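Local coordinates for methionine-binding lipoprotein metQ (Bacillus subtilis subsp. subtilis, PDB 4GOT) that probably binds methionine and hands it to the membrane permease of the MetNPQ ABC transporter, and also takes part in methionine sulfoxide transport, at residues 59-62 with 63-67; 66-69 with 70-73; 215-218 with 219-222; 233-236 with 237-241. All blocks are in the same frame, centred on the assembly; numbering follows the deposited sequence.

Contact 1: 59-62 with 63-67. With MSE (selenomethionine), chain B.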
loop_
_atom_site.group_PDB
_atom_site.type_symbol
_atom_site.label_atom_id
_atom_site.label_comp_id
_atom_site.label_asym_id
_atom_site.label_seq_id
_atom_site.Cartn_x
_atom_site.Cartn_y
_atom_site.Cartn_z
ATOM N N TYR A 59 5.545 -7.055 5.675
ATOM C CA TYR A 59 4.485 -6.121 6.066
ATOM C C TYR A 59 4.677 -4.906 5.151
ATOM O O TYR A 59 5.516 -4.010 5.425
ATOM C CB TYR A 59 4.705 -5.742 7.532
ATOM C CG TYR A 59 3.739 -4.782 8.146
ATOM C CD1 TYR A 59 2.435 -4.686 7.708
ATOM C CD2 TYR A 59 4.123 -4.011 9.250
ATOM C CE1 TYR A 59 1.567 -3.816 8.314
ATOM C CE2 TYR A 59 3.248 -3.146 9.869
ATOM C CZ TYR A 59 1.987 -3.026 9.389
ATOM O OH TYR A 59 1.094 -2.204 10.000
ATOM N N PHE A 60 3.978 -4.944 4.019
ATOM C CA PHE A 60 4.121 -3.916 2.970
ATOM C C PHE A 60 2.990 -3.838 1.942
ATOM O O PHE A 60 2.899 -2.811 1.283
ATOM C CB PHE A 60 5.479 -4.058 2.214
ATOM C CG PHE A 60 5.430 -5.058 1.097
ATOM C CD1 PHE A 60 5.319 -6.415 1.369
ATOM C CD2 PHE A 60 5.348 -4.638 -0.238
ATOM C CE1 PHE A 60 5.198 -7.332 0.333
ATOM C CE2 PHE A 60 5.247 -5.554 -1.277
ATOM C CZ PHE A 60 5.184 -6.905 -0.982
ATOM N N GLN A 61 2.142 -4.877 1.797
ATOM C CA GLN A 61 1.216 -4.998 0.642
ATOM C C GLN A 61 -0.210 -5.206 1.051
ATOM O O GLN A 61 -0.482 -5.458 2.212
ATOM C CB GLN A 61 1.639 -6.207 -0.221
ATOM C CG GLN A 61 1.275 -7.572 0.378
ATOM C CD GLN A 61 2.101 -8.714 -0.155
ATOM O OE1 GLN A 61 2.188 -8.928 -1.366
ATOM N NE2 GLN A 61 2.725 -9.482 0.761
ATOM N N HIS A 62 -1.109 -5.211 0.078
ATOM C CA HIS A 62 -2.525 -5.590 0.316
ATOM C C HIS A 62 -2.802 -6.922 -0.413
ATOM O O HIS A 62 -1.929 -7.446 -1.092
ATOM C CB HIS A 62 -3.496 -4.490 -0.148
ATOM C CG HIS A 62 -3.104 -3.815 -1.440
ATOM N ND1 HIS A 62 -3.128 -4.449 -2.677
ATOM C CD2 HIS A 62 -2.704 -2.543 -1.681
ATOM C CE1 HIS A 62 -2.726 -3.601 -3.610
ATOM N NE2 HIS A 62 -2.428 -2.447 -3.032
ATOM N N ILE A 63 -3.998 -7.474 -0.236
ATOM C CA ILE A 63 -4.334 -8.795 -0.787
ATOM C C ILE A 63 -4.279 -8.791 -2.343
ATOM O O ILE A 63 -3.712 -9.711 -2.921
ATOM C CB ILE A 63 -5.689 -9.348 -0.237
ATOM C CG1 ILE A 63 -5.598 -9.725 1.251
ATOM C CG2 ILE A 63 -6.234 -10.518 -1.083
ATOM C CD1 ILE A 63 -6.940 -9.682 1.961
ATOM N N PRO A 64 -4.838 -7.741 -3.011
ATOM C CA PRO A 64 -4.727 -7.689 -4.484
ATOM C C PRO A 64 -3.256 -7.708 -4.953
ATOM O O PRO A 64 -2.922 -8.389 -5.931
ATOM C CB PRO A 64 -5.463 -6.392 -4.818
ATOM C CG PRO A 64 -6.585 -6.350 -3.783
ATOM C CD PRO A 64 -5.819 -6.744 -2.519
ATOM N N TYR A 65 -2.374 -7.027 -4.232
ATOM C CA TYR A 65 -0.981 -7.035 -4.631
ATOM C C TYR A 65 -0.409 -8.467 -4.498
ATOM O O TYR A 65 0.290 -8.951 -5.381
ATOM C CB TYR A 65 -0.162 -6.048 -3.819
ATOM C CG TYR A 65 1.249 -5.897 -4.378
ATOM C CD1 TYR A 65 2.261 -6.708 -3.951
ATOM C CD2 TYR A 65 1.545 -4.926 -5.344
ATOM C CE1 TYR A 65 3.538 -6.607 -4.477
ATOM C CE2 TYR A 65 2.834 -4.812 -5.875
ATOM C CZ TYR A 65 3.827 -5.665 -5.433
ATOM O OH TYR A 65 5.132 -5.551 -5.894
ATOM N N LEU A 66 -0.679 -9.105 -3.356
ATOM C CA LEU A 66 -0.220 -10.474 -3.068
ATOM C C LEU A 66 -0.723 -11.461 -4.131
ATOM O O LEU A 66 0.054 -12.259 -4.658
ATOM C CB LEU A 66 -0.658 -10.930 -1.649
ATOM C CG LEU A 66 -0.227 -12.388 -1.305
ATOM C CD1 LEU A 66 1.313 -12.575 -1.338
ATOM C CD2 LEU A 66 -0.827 -12.805 0.037
ATOM N N GLU A 67 -2.018 -11.359 -4.473
ATOM C CA GLU A 67 -2.607 -12.219 -5.513
ATOM C C GLU A 67 -1.952 -12.099 -6.873
ATOM O O GLU A 67 -1.597 -13.126 -7.501
ATOM C CB GLU A 67 -4.107 -11.959 -5.631
ATOM C CG GLU A 67 -4.818 -12.550 -4.452
ATOM C CD GLU A 67 -6.303 -12.362 -4.538
ATOM O OE1 GLU A 67 -6.773 -11.792 -5.552
ATOM O OE2 GLU A 67 -6.967 -12.785 -3.579
HETATM N N MSE B 300 1.353 0.538 1.456
HETATM C CA MSE B 300 0.852 0.587 0.051
HETATM C C MSE B 300 -0.638 1.058 -0.048
HETATM O O MSE B 300 -1.432 0.510 0.667
HETATM O OXT MSE B 300 -1.097 1.923 -0.837
HETATM C CB MSE B 300 0.962 -0.821 -0.555
HETATM C CG MSE B 300 0.786 -0.908 -2.038
HETATM SE SE MSE B 300 0.727 -2.773 -2.701
HETATM C CE MSE B 300 2.782 -3.176 -2.587
#
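H62 meets P64, Y65 and L66 where strand 57-62 turns into helix 63-72. It occupies the N-cap at this strand-to-helix junction of a periplasmic-binding-protein fold, beside the bound selenomethionine. Two hydrogen bonds fasten the corner. Y65 N donates to H62 ND1 at 3.1 Å; the N-H...acceptor angle of 143° and an approach tilted out of the ring plane mark a bent capping bond. L66 N reaches H62 O at 3.1 Å, much straighter and in the carbonyl plane, starting the helical pattern. A chi1 of 40°, with CG between the backbone N and the carbonyl carbon, brings the imidazole back over the first turn, while E116 OE2 holds NE2. A leucine in place of H62 would probably leave Y65 N without its cap and E116 without this partner.

The selenoether end of the ligand packs against the rings, while N206, R119 and E87 bind it elsewhere. SE lies over one face of the H62 ring, 3.2 Å from H62 NE2, and the methyl CE sits above the centre of the Y65 ring, 3.5 Å from Y65 CD2. CE also approaches F60 CE2, at 3.7 Å.

Among the remaining side chains, F60 CE2 and Y65 CE1 touch at 3.8 Å with ring planes 81° apart. At the edge of the Y65 ring and in its plane comes Q61 OE1, which accepts from N47 ND2 and lies 3.4 Å from Y65 CD1.

Contact 2: 66-69 with 70-73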
loop_
_atom_site.group_PDB
_atom_site.type_symbol
_atom_site.label_atom_id
_atom_site.label_comp_id
_atom_site.label_asym_id
_atom_site.label_seq_id
_atom_site.Cartn_x
_atom_site.Cartn_y
_atom_site.Cartn_z
ATOM N N LEU A 66 -0.679 -9.105 -3.356
ATOM C CA LEU A 66 -0.220 -10.474 -3.068
ATOM C C LEU A 66 -0.723 -11.461 -4.131
ATOM O O LEU A 66 0.054 -12.259 -4.658
ATOM C CB LEU A 66 -0.658 -10.930 -1.649
ATOM C CG LEU A 66 -0.227 -12.388 -1.305
ATOM C CD1 LEU A 66 1.313 -12.575 -1.338
ATOM C CD2 LEU A 66 -0.827 -12.805 0.037
ATOM N N GLU A 67 -2.018 -11.359 -4.473
ATOM C CA GLU A 67 -2.607 -12.219 -5.513
ATOM C C GLU A 67 -1.952 -12.099 -6.873
ATOM O O GLU A 67 -1.597 -13.126 -7.501
ATOM C CB GLU A 67 -4.107 -11.959 -5.631
ATOM C CG GLU A 67 -4.818 -12.550 -4.452
ATOM C CD GLU A 67 -6.303 -12.362 -4.538
ATOM O OE1 GLU A 67 -6.773 -11.792 -5.552
ATOM O OE2 GLU A 67 -6.967 -12.785 -3.579
ATOM N N GLN A 68 -1.781 -10.859 -7.325
ATOM C CA GLN A 68 -1.016 -10.594 -8.549
ATOM C C GLN A 68 0.391 -11.186 -8.511
ATOM O O GLN A 68 0.874 -11.735 -9.513
ATOM C CB GLN A 68 -0.886 -9.066 -8.807
ATOM C CG GLN A 68 -0.104 -8.705 -10.084
ATOM C CD GLN A 68 -0.793 -9.158 -11.381
ATOM O OE1 GLN A 68 -2.005 -9.315 -11.434
ATOM N NE2 GLN A 68 -0.004 -9.349 -12.431
ATOM N N GLU A 69 1.083 -11.003 -7.392
ATOM C CA GLU A 69 2.472 -11.519 -7.265
ATOM C C GLU A 69 2.538 -13.026 -7.413
ATOM O O GLU A 69 3.449 -13.576 -8.066
ATOM C CB GLU A 69 3.056 -11.112 -5.948
ATOM C CG GLU A 69 3.331 -9.613 -5.900
ATOM C CD GLU A 69 4.751 -9.280 -6.337
ATOM O OE1 GLU A 69 5.668 -9.637 -5.551
ATOM O OE2 GLU A 69 4.912 -8.658 -7.430
HETATM N N MSE A 70 1.535 -13.707 -6.866
HETATM C CA MSE A 70 1.511 -15.165 -6.959
HETATM C C MSE A 70 1.089 -15.629 -8.330
HETATM O O MSE A 70 1.583 -16.644 -8.785
HETATM C CB MSE A 70 0.667 -15.789 -5.858
HETATM C CG MSE A 70 1.354 -15.730 -4.473
HETATM SE SE MSE A 70 0.102 -16.158 -3.029
HETATM C CE MSE A 70 -0.002 -18.094 -3.397
ATOM N N LYS A 71 0.196 -14.886 -8.990
ATOM C CA LYS A 71 -0.119 -15.117 -10.416
ATOM C C LYS A 71 1.153 -15.007 -11.292
ATOM O O LYS A 71 1.396 -15.814 -12.165
ATOM C CB LYS A 71 -1.171 -14.116 -10.861
ATOM C CG LYS A 71 -1.700 -14.266 -12.277
ATOM C CD LYS A 71 -2.669 -13.116 -12.583
ATOM C CE LYS A 71 -4.110 -13.363 -12.111
ATOM N NZ LYS A 71 -5.048 -13.649 -13.251
ATOM N N GLU A 72 1.965 -14.004 -11.047
ATOM C CA GLU A 72 3.205 -13.806 -11.817
ATOM C C GLU A 72 4.364 -14.755 -11.458
ATOM O O GLU A 72 5.203 -15.058 -12.310
ATOM C CB GLU A 72 3.676 -12.361 -11.637
ATOM C CG GLU A 72 2.802 -11.305 -12.306
ATOM C CD GLU A 72 3.218 -9.875 -11.934
ATOM O OE1 GLU A 72 4.180 -9.720 -11.154
ATOM O OE2 GLU A 72 2.580 -8.909 -12.412
ATOM N N ASN A 73 4.472 -15.153 -10.191
ATOM C CA ASN A 73 5.549 -16.055 -9.746
ATOM C C ASN A 73 4.934 -17.282 -9.092
ATOM O O ASN A 73 4.541 -17.230 -7.932
ATOM C CB ASN A 73 6.469 -15.393 -8.697
ATOM C CG ASN A 73 6.931 -13.978 -9.075
ATOM O OD1 ASN A 73 8.108 -13.767 -9.410
ATOM N ND2 ASN A 73 6.035 -13.002 -8.961
#
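Q68 and E72, one helical turn apart, are joined by a short, straight side-chain hydrogen bond: Q68 NE2 to E72 OE2, 2.6 Å, with an N-H...acceptor angle of 172°. The acceptor lies in the plane of the Q68 amide, whereas the donor comes from above the E72 carboxylate, whose plane is nearly perpendicular to the amide. A bend at chi2 (65°) of Q68 carries the amide toward that partner. A second polar grip closes on E69 O, which accepts from both N73 N and N73 ND2, each at 2.8 Å; the side-chain donor arrives in the carbonyl plane, on a lone pair. N73 is where the chain leaves helical geometry, and this pair of hydrogen bonds to one carbonyl oxygen marks the C-terminal end of helix 63-72. Upstream, M70 N bonds to L66 O and K71 N to E67 O in the regular helical pattern. L66 and the selenomethionine M70 run side by side, with L66 CD1 4.1 Å from M70 SE. The like-charged E69 OE2 and E72 OE1 stand 3.9 Å apart. Further out, K44 of helix 44-51 touches both glutamates, and its positive charge may offset part of theirs, while N47 of the same helix donates to E69 OE1.

Contact 3: 215-218 with 219-222; sequences EDSA and KIKA
Bends at chi2 (-45°) and chi4 (56°) of K221 fold its chain back toward D216, while a chi1 of 73° lays S217 OG between its own backbone N and carbonyl carbon, facing I220. The lysine and aspartate side chains then run alongside each other in the same direction, and K221 NZ meets D216 OD1 at 3.3 Å in a salt bridge whose hydrogen bond is weak. On the way there the aliphatic part of the lysine passes the loop backbone, K221 CE lying 3.6 Å from E215 O. The serine hydroxyl rests against I220 CG1, at 3.3 Å from OG, and is hydrogen-bonded to E214 O in the preceding loop. From the other branch of the isoleucine, CG2 approaches E215 O at 3.8 Å. I220 also packs on A81 and V210 of the neighbouring strands, and K219 turns elsewhere, its NZ forming a salt bridge with D56. The main chain supplies the firmer bonds: K221 N to S217 O is 3.0 Å long and nearly straight, and A222 N to A218 O has the same length. With S217 right before the first helical residue, the arrangement is that of a helix N-terminus, S217 standing at the N-cap position of helix 218-227, though its hydroxyl turns back to E214 O.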
loop_
_atom_site.group_PDB
_atom_site.type_symbol
_atom_site.label_atom_id
_atom_site.label_comp_id
_atom_site.label_asym_id
_atom_site.label_seq_id
_atom_site.Cartn_x
_atom_site.Cartn_y
_atom_site.Cartn_z
ATOM N N GLU A 215 1.018 -19.588 9.041
ATOM C CA GLU A 215 0.070 -18.561 9.509
ATOM C C GLU A 215 -0.499 -18.759 10.932
ATOM O O GLU A 215 -0.921 -17.793 11.574
ATOM C CB GLU A 215 -1.058 -18.358 8.465
ATOM C CG GLU A 215 -2.031 -19.499 8.224
ATOM C CD GLU A 215 -1.624 -20.441 7.078
ATOM O OE1 GLU A 215 -0.416 -20.786 6.950
ATOM O OE2 GLU A 215 -2.537 -20.850 6.303
ATOM N N ASP A 216 -0.502 -19.998 11.432
ATOM C CA ASP A 216 -0.939 -20.260 12.804
ATOM C C ASP A 216 0.225 -20.504 13.745
ATOM O O ASP A 216 0.002 -20.856 14.905
ATOM C CB ASP A 216 -1.910 -21.464 12.845
ATOM C CG ASP A 216 -3.173 -21.232 12.002
ATOM O OD1 ASP A 216 -3.927 -20.300 12.361
ATOM O OD2 ASP A 216 -3.392 -21.956 10.986
ATOM N N SER A 217 1.463 -20.334 13.284
ATOM C CA SER A 217 2.596 -20.540 14.192
ATOM C C SER A 217 2.532 -19.573 15.403
ATOM O O SER A 217 1.954 -18.487 15.330
ATOM C CB SER A 217 3.930 -20.403 13.457
ATOM O OG SER A 217 4.198 -19.053 13.138
ATOM N N ALA A 218 3.098 -20.011 16.515
ATOM C CA ALA A 218 3.171 -19.226 17.780
ATOM C C ALA A 218 3.699 -17.800 17.559
ATOM O O ALA A 218 3.124 -16.848 18.053
ATOM C CB ALA A 218 4.059 -19.947 18.802
ATOM N N LYS A 219 4.794 -17.669 16.806
ATOM C CA LYS A 219 5.431 -16.356 16.516
ATOM C C LYS A 219 4.510 -15.402 15.820
ATOM O O LYS A 219 4.438 -14.203 16.163
ATOM C CB LYS A 219 6.652 -16.524 15.573
ATOM C CG LYS A 219 7.858 -17.146 16.210
ATOM C CD LYS A 219 9.108 -17.054 15.323
ATOM C CE LYS A 219 8.814 -17.184 13.833
ATOM N NZ LYS A 219 10.101 -17.415 13.120
ATOM N N ILE A 220 3.842 -15.924 14.788
ATOM C CA ILE A 220 3.003 -15.100 13.917
ATOM C C ILE A 220 1.711 -14.672 14.643
ATOM O O ILE A 220 1.302 -13.527 14.502
ATOM C CB ILE A 220 2.676 -15.821 12.584
ATOM C CG1 ILE A 220 3.984 -16.082 11.799
ATOM C CG2 ILE A 220 1.687 -15.027 11.736
ATOM C CD1 ILE A 220 4.905 -14.890 11.602
ATOM N N LYS A 221 1.134 -15.572 15.431
ATOM C CA LYS A 221 0.004 -15.257 16.302
ATOM C C LYS A 221 0.353 -14.186 17.331
ATOM O O LYS A 221 -0.437 -13.301 17.572
ATOM C CB LYS A 221 -0.514 -16.538 16.953
ATOM C CG LYS A 221 -1.265 -17.415 15.947
ATOM C CD LYS A 221 -2.232 -16.569 15.097
ATOM C CE LYS A 221 -3.233 -17.353 14.244
ATOM N NZ LYS A 221 -4.088 -18.319 14.988
ATOM N N ALA A 222 1.567 -14.258 17.888
ATOM C CA ALA A 222 2.077 -13.254 18.817
ATOM C C ALA A 222 2.220 -11.879 18.145
ATOM O O ALA A 222 1.868 -10.857 18.742
ATOM C CB ALA A 222 3.426 -13.708 19.406
#

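Contact 4: 233-236 with 237-241; sequences KDFI and EKKYD
Three successive backbone bonds, E237 N to K233 O, K238 N to D234 O and K239 N to F235 O, each measure 3.0 Å, and the next, Y240 N to I236 O, stretches to a weak 3.4 Å where the helical geometry is lost. On one side of this turn F235 and K239 run alongside each other. Both have their CG opposite the backbone N across the CA-CB bond (chi1 169° and 172°), which points them the same way; K239 CD comes within 3.7 Å of F235 CZ, at the rim of the phenyl ring, and K239 CB lies more loosely above a face of that ring. The neighbouring Y240 ring has K239 CG close above its centre, so the aliphatic lysine chain passes between the two aromatics. Y240 OH approaches F235 CE2 at 4.0 Å, obliquely, and Y240 CD2 lies 3.5 Å from I236 O.

This is the last turn of helix 230-239, which packs on helix 14-29: F235 touches E23, I236 touches I20, and Y240 lies against T15 and P16. E19 of that helix receives both polar ends, its OE1 being hydrogen-bonded to Y240 OH and salt-bridged to K239 NZ. An alanine at Y240 would remove the ring and hydroxyl, which would probably leave E19 without one of its partners and K239 CG without the aromatic face beside it.

Away from this cluster, one water molecule donates both to D234 O, at 3.0 Å, and to E237 OE1. The bend at chi2 (-103°) of E237 folds its carboxylate round to that water.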
loop_
_atom_site.group_PDB
_atom_site.type_symbol
_atom_site.label_atom_id
_atom_site.label_comp_id
_atom_site.label_asym_id
_atom_site.label_seq_id
_atom_site.Cartn_x
_atom_site.Cartn_y
_atom_site.Cartn_z
ATOM N N LYS A 233 -2.925 0.314 17.821
ATOM C CA LYS A 233 -3.975 1.055 17.119
ATOM C C LYS A 233 -3.973 2.557 17.440
ATOM O O LYS A 233 -4.122 3.378 16.544
ATOM C CB LYS A 233 -5.369 0.450 17.394
ATOM C CG LYS A 233 -5.578 -0.942 16.748
ATOM C CD LYS A 233 -7.019 -1.434 16.898
ATOM C CE LYS A 233 -7.186 -2.827 16.265
ATOM N NZ LYS A 233 -6.845 -2.905 14.814
ATOM N N ASP A 234 -3.822 2.886 18.715
ATOM C CA ASP A 234 -3.698 4.282 19.181
ATOM C C ASP A 234 -2.404 4.951 18.643
ATOM O O ASP A 234 -2.405 6.130 18.305
ATOM C CB ASP A 234 -3.680 4.346 20.707
ATOM C CG ASP A 234 -5.036 4.043 21.342
ATOM O OD1 ASP A 234 -6.085 4.084 20.642
ATOM O OD2 ASP A 234 -5.039 3.799 22.580
ATOM N N PHE A 235 -1.313 4.208 18.581
ATOM C CA PHE A 235 -0.054 4.739 17.982
ATOM C C PHE A 235 -0.268 5.150 16.532
ATOM O O PHE A 235 0.037 6.280 16.148
ATOM C CB PHE A 235 1.098 3.720 18.092
ATOM C CG PHE A 235 2.330 4.074 17.280
ATOM C CD1 PHE A 235 3.292 4.943 17.782
ATOM C CD2 PHE A 235 2.542 3.509 16.026
ATOM C CE1 PHE A 235 4.439 5.245 17.043
ATOM C CE2 PHE A 235 3.676 3.823 15.274
ATOM C CZ PHE A 235 4.626 4.686 15.787
ATOM N N ILE A 236 -0.831 4.234 15.749
ATOM C CA ILE A 236 -1.109 4.478 14.347
ATOM C C ILE A 236 -1.994 5.692 14.180
ATOM O O ILE A 236 -1.708 6.580 13.357
ATOM C CB ILE A 236 -1.775 3.254 13.660
ATOM C CG1 ILE A 236 -0.796 2.063 13.577
ATOM C CG2 ILE A 236 -2.236 3.592 12.240
ATOM C CD1 ILE A 236 -1.411 0.739 13.124
ATOM N N GLU A 237 -3.076 5.729 14.944
ATOM C CA GLU A 237 -4.039 6.776 14.817
ATOM C C GLU A 237 -3.418 8.159 15.093
ATOM O O GLU A 237 -3.646 9.095 14.315
ATOM C CB GLU A 237 -5.250 6.502 15.733
ATOM C CG GLU A 237 -6.405 7.488 15.562
ATOM C CD GLU A 237 -6.514 8.544 16.676
ATOM O OE1 GLU A 237 -6.195 8.250 17.864
ATOM O OE2 GLU A 237 -6.962 9.672 16.362
ATOM N N LYS A 238 -2.621 8.281 16.159
ATOM C CA LYS A 238 -2.038 9.577 16.543
ATOM C C LYS A 238 -0.891 10.049 15.635
ATOM O O LYS A 238 -0.837 11.233 15.259
ATOM C CB LYS A 238 -1.531 9.525 17.986
ATOM C CG LYS A 238 -1.146 10.891 18.512
ATOM C CD LYS A 238 -1.123 10.903 20.027
ATOM C CE LYS A 238 -0.807 12.292 20.579
ATOM N NZ LYS A 238 -1.970 13.229 20.582
ATOM N N LYS A 239 0.019 9.124 15.318
ATOM C CA LYS A 239 1.269 9.460 14.631
ATOM C C LYS A 239 1.108 9.899 13.164
ATOM O O LYS A 239 1.844 10.780 12.710
ATOM C CB LYS A 239 2.289 8.319 14.706
ATOM C CG LYS A 239 3.521 8.578 13.841
ATOM C CD LYS A 239 4.845 8.116 14.428
ATOM C CE LYS A 239 6.005 8.699 13.610
ATOM N NZ LYS A 239 7.294 8.009 13.833
ATOM N N TYR A 240 0.158 9.307 12.438
ATOM C CA TYR A 240 0.040 9.531 10.998
ATOM C C TYR A 240 -1.088 10.461 10.575
ATOM O O TYR A 240 -1.299 10.625 9.378
ATOM C CB TYR A 240 -0.039 8.193 10.253
ATOM C CG TYR A 240 1.174 7.384 10.559
ATOM C CD1 TYR A 240 2.448 7.801 10.136
ATOM C CD2 TYR A 240 1.086 6.260 11.344
ATOM C CE1 TYR A 240 3.592 7.059 10.440
ATOM C CE2 TYR A 240 2.213 5.515 11.665
ATOM C CZ TYR A 240 3.465 5.907 11.218
ATOM O OH TYR A 240 4.535 5.116 11.589
ATOM N N ASP A 241 -1.760 11.086 11.542
ATOM C CA ASP A 241 -2.749 12.155 11.295
ATOM C C ASP A 241 -3.837 11.749 10.308
ATOM O O ASP A 241 -4.204 12.517 9.412
ATOM C CB ASP A 241 -2.054 13.442 10.781
ATOM C CG ASP A 241 -1.134 14.086 11.819
ATOM O OD1 ASP A 241 -1.211 13.762 13.032
ATOM O OD2 ASP A 241 -0.322 14.927 11.402
HETATM O O HOH W 1 -4.482 7.775 19.687
#

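How the contacts relate
Contact 1 is the buried one, close to the chain's centre; the others are partly buried, with charged residues at the surface. Contacts 1 and 2 describe the two ends of helix 63-72 and share L66 and E67: the ligand-side end is capped by an imidazole amid aromatic groups, while at the far end an asparagine, with its backbone and side-chain nitrogens, grips one carbonyl among glutamates. Contacts 3 and 4 lie on successive helices, 218-227 and 230-239, with centres about 25 Å apart. Contact 3 is a helix start with a lysine-aspartate salt bridge whose hydrogen bond is weak; contact 4 is a helix finish dominated by aromatic-aliphatic packing. Contacts 2 and 4 fall on opposite sides of the chain's centre.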